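Succinoglycan biosynthesis protein (Bacillus cereus ATCC 14579, PDB 2QGM) is of unknown function but belongs to the erythromycin esterase-like family, which includes enzymes that hydrolyse the lactone ring of macrolide antibiotics. Local coordinates at residues E150-Y155 against I165-L170; G178-V183 against K203-F208; P192-E197 against A234-D239; F266-L271 against E283-D288. All blocks are in the same frame, centred on the assembly; numbering follows the deposited sequence.

Contact 1: residues E150-Y155 against I165-L170; sequences EWMKDY and IQFIGL
I165 and F167 meet W151, M152 and Y155 where helix 143-157 lies against strand 166-171, the outermost strand at one end of the mixed sheet. Strand 108-111 runs parallel beside this strand, and helices 115-127 and 143-157 connect the two, so the arrangement is a beta-alpha-beta crossover. I165, just before the strand, makes most of the contact. From its CB, which points at the helix, CG1 leaves beside the backbone N and anti to the carbonyl carbon (chi1 -64°). This brings CG1 alongside the Y155 ring, 3.8 Å from Y155 CD2. The chain then stays extended, and CD1 reaches both aromatic side chains. There I165 CD1 lies 3.6 Å from Y155 CD2 and 3.9 Å from W151 CZ3, approaching both rings obliquely, while M152 CA and CG border it at longer range. A branched aliphatic chain suits this place because its slender end can touch both rings and M152 at once, all hydrocarbon surfaces. The wall has its own order: W151 and Y155 are one helical turn apart, and CB of Y155 lies over one face of the indole, toward its rim. V101 of helix 87-104 also packs on both aromatics. M152, modelled as selenomethionine, reaches farther along the strand with an extended chain, as the flexible, unbranched side chain of methionine can. F167, itself edge-to-face with F109, receives it in a Met-aromatic contact: M152 SE stands 4.2 Å from F167 CD2, and its line to the ring centroid is 76° off the ring normal, at the edge.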
loop_
_atom_site.group_PDB
_atom_site.type_symbol
_atom_site.label_atom_id
_atom_site.label_comp_id
_atom_site.label_asym_id
_atom_site.label_seq_id
_atom_site.Cartn_x
_atom_site.Cartn_y
_atom_site.Cartn_z
ATOM N N GLU A 150 -12.428 -10.818 4.156
ATOM C CA GLU A 150 -13.208 -11.861 4.806
ATOM C C GLU A 150 -12.294 -12.989 5.284
ATOM O O GLU A 150 -12.478 -13.519 6.377
ATOM C CB GLU A 150 -14.275 -12.394 3.857
ATOM C CG GLU A 150 -15.320 -11.342 3.530
ATOM C CD GLU A 150 -16.333 -11.831 2.528
ATOM O OE1 GLU A 150 -15.908 -12.410 1.506
ATOM O OE2 GLU A 150 -17.545 -11.633 2.755
ATOM N N TRP A 151 -11.304 -13.344 4.472
ATOM C CA TRP A 151 -10.363 -14.382 4.874
ATOM C C TRP A 151 -9.625 -13.956 6.142
ATOM O O TRP A 151 -9.394 -14.755 7.050
ATOM C CB TRP A 151 -9.333 -14.654 3.777
ATOM C CG TRP A 151 -8.203 -15.482 4.294
ATOM C CD1 TRP A 151 -8.240 -16.805 4.605
ATOM C CD2 TRP A 151 -6.910 -15.008 4.699
ATOM N NE1 TRP A 151 -7.056 -17.189 5.189
ATOM C CE2 TRP A 151 -6.222 -16.104 5.258
ATOM C CE3 TRP A 151 -6.269 -13.762 4.647
ATOM C CZ2 TRP A 151 -4.924 -15.994 5.768
ATOM C CZ3 TRP A 151 -4.975 -13.655 5.155
ATOM C CH2 TRP A 151 -4.322 -14.766 5.707
HETATM N N MSE A 152 -9.238 -12.688 6.200
HETATM C CA MSE A 152 -8.528 -12.174 7.370
HETATM C C MSE A 152 -9.388 -12.354 8.625
HETATM O O MSE A 152 -8.893 -12.745 9.689
HETATM C CB MSE A 152 -8.184 -10.693 7.172
HETATM C CG MSE A 152 -7.198 -10.439 6.041
HETATM SE SE MSE A 152 -6.693 -8.590 5.906
HETATM C CE MSE A 152 -5.152 -8.826 4.748
ATOM N N LYS A 153 -10.684 -12.074 8.495
ATOM C CA LYS A 153 -11.611 -12.229 9.613
ATOM C C LYS A 153 -11.649 -13.720 9.992
ATOM O O LYS A 153 -11.596 -14.066 11.173
ATOM C CB LYS A 153 -13.009 -11.752 9.208
ATOM C CG LYS A 153 -14.029 -11.804 10.331
ATOM C CD LYS A 153 -15.446 -11.531 9.833
ATOM C CE LYS A 153 -15.972 -12.678 8.984
ATOM N NZ LYS A 153 -17.362 -12.425 8.494
ATOM N N ASP A 154 -11.717 -14.595 8.989
ATOM C CA ASP A 154 -11.748 -16.042 9.247
ATOM C C ASP A 154 -10.477 -16.497 9.961
ATOM O O ASP A 154 -10.545 -17.264 10.917
ATOM C CB ASP A 154 -11.892 -16.850 7.951
ATOM C CG ASP A 154 -13.227 -16.640 7.262
ATOM O OD1 ASP A 154 -14.200 -16.227 7.932
ATOM O OD2 ASP A 154 -13.302 -16.904 6.041
ATOM N N TYR A 155 -9.324 -16.026 9.488
ATOM C CA TYR A 155 -8.045 -16.397 10.091
ATOM C C TYR A 155 -8.048 -15.991 11.569
ATOM O O TYR A 155 -7.708 -16.790 12.443
ATOM C CB TYR A 155 -6.879 -15.714 9.349
ATOM C CG TYR A 155 -5.498 -16.092 9.878
ATOM C CD1 TYR A 155 -4.823 -17.224 9.409
ATOM C CD2 TYR A 155 -4.894 -15.350 10.895
ATOM C CE1 TYR A 155 -3.586 -17.606 9.951
ATOM C CE2 TYR A 155 -3.658 -15.724 11.439
ATOM C CZ TYR A 155 -3.014 -16.850 10.964
ATOM O OH TYR A 155 -1.804 -17.218 11.511
ATOM N N ILE A 165 -4.016 -11.058 12.968
ATOM C CA ILE A 165 -3.611 -10.130 11.920
ATOM C C ILE A 165 -4.153 -8.773 12.332
ATOM O O ILE A 165 -5.296 -8.670 12.774
ATOM C CB ILE A 165 -4.238 -10.494 10.554
ATOM C CG1 ILE A 165 -3.736 -11.856 10.075
ATOM C CG2 ILE A 165 -3.904 -9.423 9.523
ATOM C CD1 ILE A 165 -4.485 -12.372 8.847
ATOM N N GLN A 166 -3.335 -7.736 12.194
ATOM C CA GLN A 166 -3.761 -6.386 12.528
ATOM C C GLN A 166 -3.933 -5.643 11.207
ATOM O O GLN A 166 -3.085 -5.737 10.318
ATOM C CB GLN A 166 -2.695 -5.684 13.381
ATOM C CG GLN A 166 -2.478 -6.310 14.762
ATOM C CD GLN A 166 -3.719 -6.251 15.633
ATOM O OE1 GLN A 166 -4.365 -5.207 15.744
ATOM N NE2 GLN A 166 -4.052 -7.370 16.269
ATOM N N PHE A 167 -5.038 -4.923 11.065
ATOM C CA PHE A 167 -5.265 -4.151 9.852
ATOM C C PHE A 167 -4.949 -2.705 10.204
ATOM O O PHE A 167 -5.488 -2.172 11.183
ATOM C CB PHE A 167 -6.724 -4.266 9.401
ATOM C CG PHE A 167 -6.962 -3.733 8.019
ATOM C CD1 PHE A 167 -6.826 -2.369 7.747
ATOM C CD2 PHE A 167 -7.272 -4.594 6.978
ATOM C CE1 PHE A 167 -6.992 -1.881 6.448
ATOM C CE2 PHE A 167 -7.440 -4.119 5.678
ATOM C CZ PHE A 167 -7.299 -2.761 5.408
ATOM N N ILE A 168 -4.067 -2.085 9.422
ATOM C CA ILE A 168 -3.674 -0.699 9.652
ATOM C C ILE A 168 -3.931 0.139 8.399
ATOM O O ILE A 168 -3.512 -0.237 7.302
ATOM C CB ILE A 168 -2.157 -0.581 9.988
ATOM C CG1 ILE A 168 -1.804 -1.425 11.209
ATOM C CG2 ILE A 168 -1.780 0.873 10.198
ATOM C CD1 ILE A 168 -1.300 -2.802 10.859
ATOM N N GLY A 169 -4.623 1.263 8.570
ATOM C CA GLY A 169 -4.880 2.165 7.455
ATOM C C GLY A 169 -3.769 3.201 7.485
ATOM O O GLY A 169 -3.742 4.061 8.364
ATOM N N LEU A 170 -2.847 3.113 6.534
ATOM C CA LEU A 170 -1.688 4.007 6.477
ATOM C C LEU A 170 -1.944 5.446 6.066
ATOM O O LEU A 170 -1.243 6.355 6.519
ATOM C CB LEU A 170 -0.657 3.456 5.493
ATOM C CG LEU A 170 -0.076 2.058 5.677
ATOM C CD1 LEU A 170 0.725 1.702 4.430
ATOM C CD2 LEU A 170 0.795 2.013 6.918
#

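Contact 2: residues G178-V183 against K203-F208; sequences GSFNKV and KELSSF
The phenyl ring of F180 lies flat against S206, presenting one face to the serine and part of its edge to L205. S206 CB sits over the middle of the ring, 3.6 Å from the F180 centroid and only 9° off the ring normal, a nearly ideal CH-pi geometry. The backbone shares this face, since S206 CA is 3.7 Å from F180 CZ. L205 meets the ring differently. Its side chain crosses that of F180 at about a right angle, and its methyl CD2 approaches near the ring plane, 4.0 Å from F180 CE1. One aromatic group is therefore bordered on two sides by successive residues of the same turn.

One torsion explains the fit. The hydroxyl of S206 lies between the backbone N and the carbonyl carbon (chi1 60°), turned back toward the main-chain carbonyls of Y202 and K203, with OG 2.9 Å from K203 O. The polar end is thus kept within its own turn, and the small methylene can lie close to the aromatic face. Serine suits the place on both counts, whereas leucine beside it offers purely apolar branches to a buried position. Around the rest of F180 are I263 of helix 253-269 and Y202, whose ring packs edge-to-face with it.

F180 stands near the start of helix 177-190, and 203-208 follows helix 195-203, the next helix in the chain. The contact therefore joins the open end of an antiparallel alpha-alpha hairpin, far from its connecting turn.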
loop_
_atom_site.group_PDB
_atom_site.type_symbol
_atom_site.label_atom_id
_atom_site.label_comp_id
_atom_site.label_asym_id
_atom_site.label_seq_id
_atom_site.Cartn_x
_atom_site.Cartn_y
_atom_site.Cartn_z
ATOM N N GLY A 178 -14.964 8.818 13.404
ATOM C CA GLY A 178 -14.554 7.659 14.176
ATOM C C GLY A 178 -13.161 7.836 14.765
ATOM O O GLY A 178 -12.887 7.360 15.865
ATOM N N SER A 179 -12.281 8.519 14.037
ATOM C CA SER A 179 -10.918 8.753 14.516
ATOM C C SER A 179 -10.905 9.676 15.730
ATOM O O SER A 179 -10.266 9.386 16.732
ATOM C CB SER A 179 -10.042 9.344 13.402
ATOM O OG SER A 179 -9.823 8.397 12.365
ATOM N N PHE A 180 -11.603 10.799 15.635
ATOM C CA PHE A 180 -11.655 11.729 16.753
ATOM C C PHE A 180 -12.290 11.067 17.971
ATOM O O PHE A 180 -11.848 11.271 19.106
ATOM C CB PHE A 180 -12.440 12.971 16.348
ATOM C CG PHE A 180 -11.715 13.828 15.360
ATOM C CD1 PHE A 180 -10.694 14.683 15.776
ATOM C CD2 PHE A 180 -12.027 13.763 14.004
ATOM C CE1 PHE A 180 -9.997 15.458 14.855
ATOM C CE2 PHE A 180 -11.333 14.533 13.076
ATOM C CZ PHE A 180 -10.314 15.386 13.499
ATOM N N ASN A 181 -13.328 10.272 17.731
ATOM C CA ASN A 181 -14.019 9.562 18.803
ATOM C C ASN A 181 -13.142 8.480 19.428
ATOM O O ASN A 181 -13.248 8.199 20.619
ATOM C CB ASN A 181 -15.318 8.950 18.272
ATOM C CG ASN A 181 -16.482 9.921 18.318
ATOM O OD1 ASN A 181 -16.319 11.112 18.071
ATOM N ND2 ASN A 181 -17.670 9.410 18.632
ATOM N N LYS A 182 -12.270 7.877 18.631
ATOM C CA LYS A 182 -11.382 6.850 19.153
ATOM C C LYS A 182 -10.567 7.472 20.289
ATOM O O LYS A 182 -10.416 6.883 21.366
ATOM C CB LYS A 182 -10.437 6.356 18.057
ATOM C CG LYS A 182 -9.671 5.103 18.433
ATOM C CD LYS A 182 -10.595 3.895 18.384
ATOM C CE LYS A 182 -9.861 2.611 18.721
ATOM N NZ LYS A 182 -10.779 1.436 18.670
ATOM N N VAL A 183 -10.061 8.678 20.039
ATOM C CA VAL A 183 -9.253 9.416 21.013
ATOM C C VAL A 183 -10.106 9.919 22.168
ATOM O O VAL A 183 -9.797 9.674 23.332
ATOM C CB VAL A 183 -8.568 10.661 20.383
ATOM C CG1 VAL A 183 -7.722 11.368 21.439
ATOM C CG2 VAL A 183 -7.703 10.255 19.196
ATOM N N LYS A 203 -12.874 20.097 18.547
ATOM C CA LYS A 203 -14.189 20.548 18.086
ATOM C C LYS A 203 -14.268 21.161 16.689
ATOM O O LYS A 203 -14.996 20.663 15.837
ATOM C CB LYS A 203 -14.814 21.522 19.099
ATOM C CG LYS A 203 -16.261 21.898 18.772
ATOM C CD LYS A 203 -16.877 22.832 19.813
ATOM C CE LYS A 203 -18.301 23.217 19.426
ATOM N NZ LYS A 203 -18.938 24.162 20.391
ATOM N N GLU A 204 -13.542 22.248 16.454
ATOM C CA GLU A 204 -13.584 22.905 15.151
ATOM C C GLU A 204 -12.846 22.104 14.083
ATOM O O GLU A 204 -13.355 21.905 12.984
ATOM C CB GLU A 204 -12.999 24.318 15.260
ATOM C CG GLU A 204 -13.843 25.254 16.113
ATOM C CD GLU A 204 -15.164 25.606 15.452
ATOM O OE1 GLU A 204 -15.142 26.286 14.402
ATOM O OE2 GLU A 204 -16.225 25.208 15.981
ATOM N N LEU A 205 -11.650 21.639 14.422
ATOM C CA LEU A 205 -10.840 20.857 13.503
ATOM C C LEU A 205 -11.612 19.703 12.863
ATOM O O LEU A 205 -11.575 19.522 11.648
ATOM C CB LEU A 205 -9.617 20.300 14.239
ATOM C CG LEU A 205 -8.812 19.223 13.499
ATOM C CD1 LEU A 205 -8.238 19.793 12.202
ATOM C CD2 LEU A 205 -7.706 18.713 14.404
ATOM N N SER A 206 -12.319 18.939 13.690
ATOM C CA SER A 206 -13.078 17.780 13.232
ATOM C C SER A 206 -14.156 18.049 12.184
ATOM O O SER A 206 -14.729 17.106 11.635
ATOM C CB SER A 206 -13.702 17.050 14.433
ATOM O OG SER A 206 -14.591 17.887 15.156
ATOM N N SER A 207 -14.443 19.318 11.906
ATOM C CA SER A 207 -15.452 19.655 10.901
ATOM C C SER A 207 -14.841 19.914 9.530
ATOM O O SER A 207 -15.564 20.016 8.534
ATOM C CB SER A 207 -16.247 20.900 11.318
ATOM O OG SER A 207 -17.377 20.553 12.102
ATOM N N PHE A 208 -13.512 20.000 9.481
ATOM C CA PHE A 208 -12.789 20.281 8.242
ATOM C C PHE A 208 -11.855 19.185 7.730
ATOM O O PHE A 208 -11.088 19.417 6.790
ATOM C CB PHE A 208 -11.969 21.570 8.407
ATOM C CG PHE A 208 -12.798 22.779 8.757
ATOM C CD1 PHE A 208 -13.015 23.142 10.086
ATOM C CD2 PHE A 208 -13.396 23.527 7.754
ATOM C CE1 PHE A 208 -13.824 24.239 10.409
ATOM C CE2 PHE A 208 -14.208 24.626 8.062
ATOM C CZ PHE A 208 -14.422 24.979 9.388
#

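Contact 3: residues P192-E197 against A234-D239; sequences PDLLAE and ARLLKD
The carboxylate of E197 lays one face over the end of L236. The methyl CD1 of L236 lies almost straight above the carboxylate carbon, 4.0 Å from E197 CD, and the second methyl, CD2, lies on the same side, 4.1 Å from E197 OE1. Neither methyl comes up to the carboxylate edge, so the oxygens remain directed past the leucine, as suits a partly exposed acid at the protein surface. What meets L236 is therefore the flat pi surface together with the aliphatic stem: E197 CG is also 4.2 Å from L236 CD1. Glutamate fits here because two methylenes carry its charged end across while themselves serving as hydrocarbon. They do so by extension, CG being anti to the backbone N (chi1 176°) and the next torsion nearly straight. The two side chains cross obliquely.

L194, three residues earlier and just before the helix, makes the other contact with L236. Its CD1 approaches the base of the other leucine, 4.4 Å from L236 CB, and is 4.3 Å from the carbonyl O of L236. L236 is thus met near its tip by a glutamate and near its root by a leucine, in van der Waals contacts that are fairly loose.

The neighbouring residues link the contact to other helices. L195 packs on I184 and R188 of helix 177-190, and the buried L237 on V183 and V187 of the same helix and on A260 of helix 253-269. D239 forms a salt bridge with R191. The contact thus bridges the start of helix 195-203 and the end of helix 220-236, with helix 177-190 touching both segments.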
loop_
_atom_site.group_PDB
_atom_site.type_symbol
_atom_site.label_atom_id
_atom_site.label_comp_id
_atom_site.label_asym_id
_atom_site.label_seq_id
_atom_site.Cartn_x
_atom_site.Cartn_y
_atom_site.Cartn_z
ATOM N N PRO A 192 -10.126 11.325 32.415
ATOM C CA PRO A 192 -11.236 12.268 32.593
ATOM C C PRO A 192 -10.885 13.731 32.864
ATOM O O PRO A 192 -11.676 14.619 32.554
ATOM C CB PRO A 192 -12.034 11.641 33.734
ATOM C CG PRO A 192 -10.975 10.949 34.543
ATOM C CD PRO A 192 -10.160 10.285 33.459
ATOM N N ASP A 193 -9.717 13.982 33.443
ATOM C CA ASP A 193 -9.316 15.346 33.746
ATOM C C ASP A 193 -8.878 16.134 32.514
ATOM O O ASP A 193 -8.709 17.354 32.569
ATOM C CB ASP A 193 -8.188 15.350 34.779
ATOM C CG ASP A 193 -8.643 14.863 36.147
ATOM O OD1 ASP A 193 -9.152 13.726 36.234
ATOM O OD2 ASP A 193 -8.497 15.622 37.131
ATOM N N LEU A 194 -8.705 15.439 31.396
ATOM C CA LEU A 194 -8.273 16.087 30.165
ATOM C C LEU A 194 -9.376 16.171 29.122
ATOM O O LEU A 194 -9.208 16.824 28.093
ATOM C CB LEU A 194 -7.082 15.336 29.571
ATOM C CG LEU A 194 -5.886 15.115 30.494
ATOM C CD1 LEU A 194 -4.850 14.279 29.772
ATOM C CD2 LEU A 194 -5.302 16.450 30.925
ATOM N N LEU A 195 -10.499 15.515 29.387
ATOM C CA LEU A 195 -11.615 15.506 28.452
ATOM C C LEU A 195 -11.996 16.892 27.946
ATOM O O LEU A 195 -12.139 17.105 26.741
ATOM C CB LEU A 195 -12.828 14.845 29.102
ATOM C CG LEU A 195 -14.080 14.670 28.242
ATOM C CD1 LEU A 195 -13.750 13.964 26.931
ATOM C CD2 LEU A 195 -15.093 13.866 29.043
ATOM N N ALA A 196 -12.159 17.833 28.867
ATOM C CA ALA A 196 -12.523 19.195 28.499
ATOM C C ALA A 196 -11.539 19.774 27.494
ATOM O O ALA A 196 -11.933 20.298 26.453
ATOM C CB ALA A 196 -12.570 20.077 29.745
ATOM N N GLU A 197 -10.253 19.675 27.813
ATOM C CA GLU A 197 -9.216 20.213 26.951
ATOM C C GLU A 197 -9.133 19.504 25.605
ATOM O O GLU A 197 -8.979 20.150 24.570
ATOM C CB GLU A 197 -7.862 20.152 27.661
ATOM C CG GLU A 197 -6.688 20.608 26.812
ATOM C CD GLU A 197 -5.432 20.827 27.633
ATOM O OE1 GLU A 197 -5.296 20.181 28.692
ATOM O OE2 GLU A 197 -4.575 21.636 27.215
ATOM N N ALA A 234 -1.856 15.246 21.106
ATOM C CA ALA A 234 -0.931 14.126 20.942
ATOM C C ALA A 234 0.056 14.136 22.103
ATOM O O ALA A 234 0.390 13.087 22.646
ATOM C CB ALA A 234 -0.189 14.227 19.607
ATOM N N ARG A 235 0.516 15.326 22.483
ATOM C CA ARG A 235 1.453 15.463 23.592
ATOM C C ARG A 235 0.824 14.916 24.866
ATOM O O ARG A 235 1.442 14.147 25.604
ATOM C CB ARG A 235 1.808 16.935 23.810
ATOM C CG ARG A 235 2.618 17.568 22.691
ATOM C CD ARG A 235 4.067 17.094 22.717
ATOM N NE ARG A 235 4.877 17.755 21.697
ATOM C CZ ARG A 235 6.180 17.556 21.528
ATOM N NH1 ARG A 235 6.832 16.710 22.314
ATOM N NH2 ARG A 235 6.834 18.202 20.568
ATOM N N LEU A 236 -0.416 15.321 25.107
ATOM C CA LEU A 236 -1.165 14.913 26.292
ATOM C C LEU A 236 -1.312 13.403 26.418
ATOM O O LEU A 236 -1.493 12.882 27.516
ATOM C CB LEU A 236 -2.556 15.552 26.259
ATOM C CG LEU A 236 -2.642 17.077 26.352
ATOM C CD1 LEU A 236 -4.029 17.526 25.929
ATOM C CD2 LEU A 236 -2.331 17.537 27.770
ATOM N N LEU A 237 -1.223 12.700 25.297
ATOM C CA LEU A 237 -1.375 11.258 25.312
ATOM C C LEU A 237 -0.096 10.486 25.023
ATOM O O LEU A 237 -0.134 9.273 24.829
ATOM C CB LEU A 237 -2.457 10.849 24.310
ATOM C CG LEU A 237 -3.838 11.472 24.537
ATOM C CD1 LEU A 237 -4.748 11.089 23.390
ATOM C CD2 LEU A 237 -4.417 11.000 25.868
ATOM N N LYS A 238 1.038 11.172 25.005
ATOM C CA LYS A 238 2.291 10.496 24.711
ATOM C C LYS A 238 2.754 9.651 25.894
ATOM O O LYS A 238 3.590 8.761 25.739
ATOM C CB LYS A 238 3.377 11.518 24.343
ATOM C CG LYS A 238 4.634 10.893 23.741
ATOM C CD LYS A 238 5.582 11.956 23.194
ATOM C CE LYS A 238 6.747 11.324 22.442
ATOM N NZ LYS A 238 7.658 12.345 21.840
ATOM N N ASP A 239 2.167 9.907 27.058
ATOM C CA ASP A 239 2.541 9.216 28.284
ATOM C C ASP A 239 3.984 9.591 28.541
ATOM O O ASP A 239 4.899 8.763 28.517
ATOM C CB ASP A 239 2.357 7.705 28.140
ATOM C CG ASP A 239 0.991 7.252 28.611
ATOM O OD1 ASP A 239 0.045 8.054 28.505
ATOM O OD2 ASP A 239 0.866 6.104 29.088
#

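Contact 4: residues F266-L271 against E283-D288; sequences FTTMLL and EQYLAD
Y285 meets T268 and M269 where helices 253-269 and 276-297 form a helical hairpin with broadly antiparallel segments, the second helix also packing on edge strand 166-171. Y285 CG is anti to the carbonyl carbon (chi1 -62°), which sends the ring toward helix 253-269 with its hydroxyl leading. The long, rigid phenol suits backbones set well apart. T268 places CG2 anti to its backbone N, and this methyl lies 3.3 Å from Y285 OH, a close van der Waals approach. The same rotamer (chi1 -59°) sets OG1 beside the backbone N, where it bonds to the carbonyl O of E264 one turn back. A water bridges the two hydroxyls, 3.1 Å from Y285 OH and, in a weak bond, 3.4 Å from T268 OG1. M269, modelled as selenomethionine, offers only its stem: CB lies near the ring plane, 3.8 Å from Y285 CE2. With CG anti to the backbone N (chi1 168°) the chain departs from the ring beyond CB, and the bend at chi3 turns the terminal methyl farther off. The far edge of the ring faces D288, whose OD1 is salt-bridged to R331; its other oxygen, D288 OD2, lies in the ring plane, 3.4 Å from Y285 CD1.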
loop_
_atom_site.group_PDB
_atom_site.type_symbol
_atom_site.label_atom_id
_atom_site.label_comp_id
_atom_site.label_asym_id
_atom_site.label_seq_id
_atom_site.Cartn_x
_atom_site.Cartn_y
_atom_site.Cartn_z
ATOM N N PHE A 266 -1.855 14.660 9.927
ATOM C CA PHE A 266 -2.737 15.244 8.925
ATOM C C PHE A 266 -2.649 16.780 8.893
ATOM O O PHE A 266 -2.522 17.379 7.826
ATOM C CB PHE A 266 -4.180 14.775 9.185
ATOM C CG PHE A 266 -5.184 15.282 8.183
ATOM C CD1 PHE A 266 -5.828 16.503 8.370
ATOM C CD2 PHE A 266 -5.507 14.520 7.058
ATOM C CE1 PHE A 266 -6.786 16.957 7.452
ATOM C CE2 PHE A 266 -6.456 14.966 6.142
ATOM C CZ PHE A 266 -7.099 16.186 6.341
ATOM N N THR A 267 -2.700 17.411 10.063
ATOM C CA THR A 267 -2.633 18.872 10.150
ATOM C C THR A 267 -1.241 19.420 9.832
ATOM O O THR A 267 -1.092 20.591 9.473
ATOM C CB THR A 267 -3.048 19.364 11.555
ATOM O OG1 THR A 267 -2.125 18.867 12.531
ATOM C CG2 THR A 267 -4.456 18.883 11.892
ATOM N N THR A 268 -0.224 18.574 9.967
ATOM C CA THR A 268 1.155 18.984 9.693
ATOM C C THR A 268 1.449 18.869 8.199
ATOM O O THR A 268 2.117 19.718 7.610
ATOM C CB THR A 268 2.163 18.108 10.470
ATOM O OG1 THR A 268 1.897 18.208 11.873
ATOM C CG2 THR A 268 3.592 18.562 10.192
HETATM N N MSE A 269 0.941 17.798 7.599
HETATM C CA MSE A 269 1.115 17.518 6.178
HETATM C C MSE A 269 0.482 18.600 5.293
HETATM O O MSE A 269 1.026 18.958 4.243
HETATM C CB MSE A 269 0.481 16.154 5.877
HETATM C CG MSE A 269 0.307 15.796 4.412
HETATM SE SE MSE A 269 -0.715 14.137 4.259
HETATM C CE MSE A 269 -2.492 14.928 4.342
ATOM N N LEU A 270 -0.655 19.128 5.734
ATOM C CA LEU A 270 -1.379 20.129 4.961
ATOM C C LEU A 270 -1.143 21.567 5.385
ATOM O O LEU A 270 -1.898 22.461 5.003
ATOM C CB LEU A 270 -2.879 19.821 4.988
ATOM C CG LEU A 270 -3.265 18.468 4.370
ATOM C CD1 LEU A 270 -4.773 18.264 4.498
ATOM C CD2 LEU A 270 -2.838 18.410 2.908
ATOM N N LEU A 271 -0.093 21.789 6.168
ATOM C CA LEU A 271 0.246 23.133 6.615
ATOM C C LEU A 271 0.837 23.914 5.435
ATOM O O LEU A 271 0.441 25.053 5.176
ATOM C CB LEU A 271 1.253 23.062 7.768
ATOM C CG LEU A 271 1.617 24.365 8.476
ATOM C CD1 LEU A 271 0.362 24.992 9.062
ATOM C CD2 LEU A 271 2.636 24.085 9.575
ATOM N N GLU A 283 4.208 10.925 2.056
ATOM C CA GLU A 283 4.944 9.662 1.904
ATOM C C GLU A 283 5.695 9.314 3.188
ATOM O O GLU A 283 5.795 8.145 3.575
ATOM C CB GLU A 283 5.909 9.751 0.715
ATOM C CG GLU A 283 5.225 9.995 -0.632
ATOM C CD GLU A 283 4.132 8.975 -0.948
ATOM O OE1 GLU A 283 4.441 7.772 -1.103
ATOM O OE2 GLU A 283 2.960 9.384 -1.047
ATOM N N GLN A 284 6.216 10.341 3.845
ATOM C CA GLN A 284 6.935 10.183 5.096
ATOM C C GLN A 284 5.998 9.495 6.105
ATOM O O GLN A 284 6.371 8.511 6.744
ATOM C CB GLN A 284 7.338 11.571 5.594
ATOM C CG GLN A 284 8.412 11.647 6.649
ATOM C CD GLN A 284 8.932 13.070 6.766
ATOM O OE1 GLN A 284 9.376 13.655 5.773
ATOM N NE2 GLN A 284 8.871 13.637 7.969
ATOM N N TYR A 285 4.775 10.003 6.216
ATOM C CA TYR A 285 3.802 9.452 7.142
ATOM C C TYR A 285 3.331 8.047 6.780
ATOM O O TYR A 285 3.026 7.247 7.668
ATOM C CB TYR A 285 2.616 10.412 7.287
ATOM C CG TYR A 285 3.038 11.748 7.864
ATOM C CD1 TYR A 285 4.143 11.838 8.711
ATOM C CD2 TYR A 285 2.326 12.912 7.592
ATOM C CE1 TYR A 285 4.530 13.058 9.273
ATOM C CE2 TYR A 285 2.704 14.138 8.147
ATOM C CZ TYR A 285 3.806 14.201 8.989
ATOM O OH TYR A 285 4.181 15.403 9.558
ATOM N N LEU A 286 3.268 7.724 5.492
ATOM C CA LEU A 286 2.873 6.368 5.126
ATOM C C LEU A 286 3.911 5.429 5.733
ATOM O O LEU A 286 3.570 4.421 6.356
ATOM C CB LEU A 286 2.865 6.179 3.611
ATOM C CG LEU A 286 1.721 6.828 2.835
ATOM C CD1 LEU A 286 1.887 6.500 1.350
ATOM C CD2 LEU A 286 0.370 6.302 3.346
ATOM N N ALA A 287 5.183 5.776 5.539
ATOM C CA ALA A 287 6.292 4.991 6.061
ATOM C C ALA A 287 6.260 4.930 7.578
ATOM O O ALA A 287 6.458 3.863 8.165
ATOM C CB ALA A 287 7.618 5.573 5.588
ATOM N N ASP A 288 6.017 6.071 8.218
ATOM C CA ASP A 288 5.964 6.111 9.675
ATOM C C ASP A 288 4.896 5.152 10.189
ATOM O O ASP A 288 5.130 4.392 11.124
ATOM C CB ASP A 288 5.635 7.522 10.176
ATOM C CG ASP A 288 6.771 8.506 9.967
ATOM O OD1 ASP A 288 7.932 8.076 9.765
ATOM O OD2 ASP A 288 6.490 9.719 10.017
HETATM O O HOH W 1 3.250 15.168 12.501
#

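How the contacts relate
Contact 1 belongs to the edge of the central sheet, whereas contacts 2, 3 and 4 lie among the helices beyond it. Contact 4 connects the two regions: L286 CD2 packs 3.6 Å from L170 O at the end of the edge strand. It also touches contact 2, where T267 CG2 meets L205 CD1 at 3.9 Å. Contacts 2 and 3 have centres about 14 Å apart, interleave along the chain, and share an interface in which V183 CG1 lies 3.6 Å from L237 CD1. Contact 3 is peripheral, its centre about 30 Å from that of contact 1. None of the four contacts includes a bound ligand or metal.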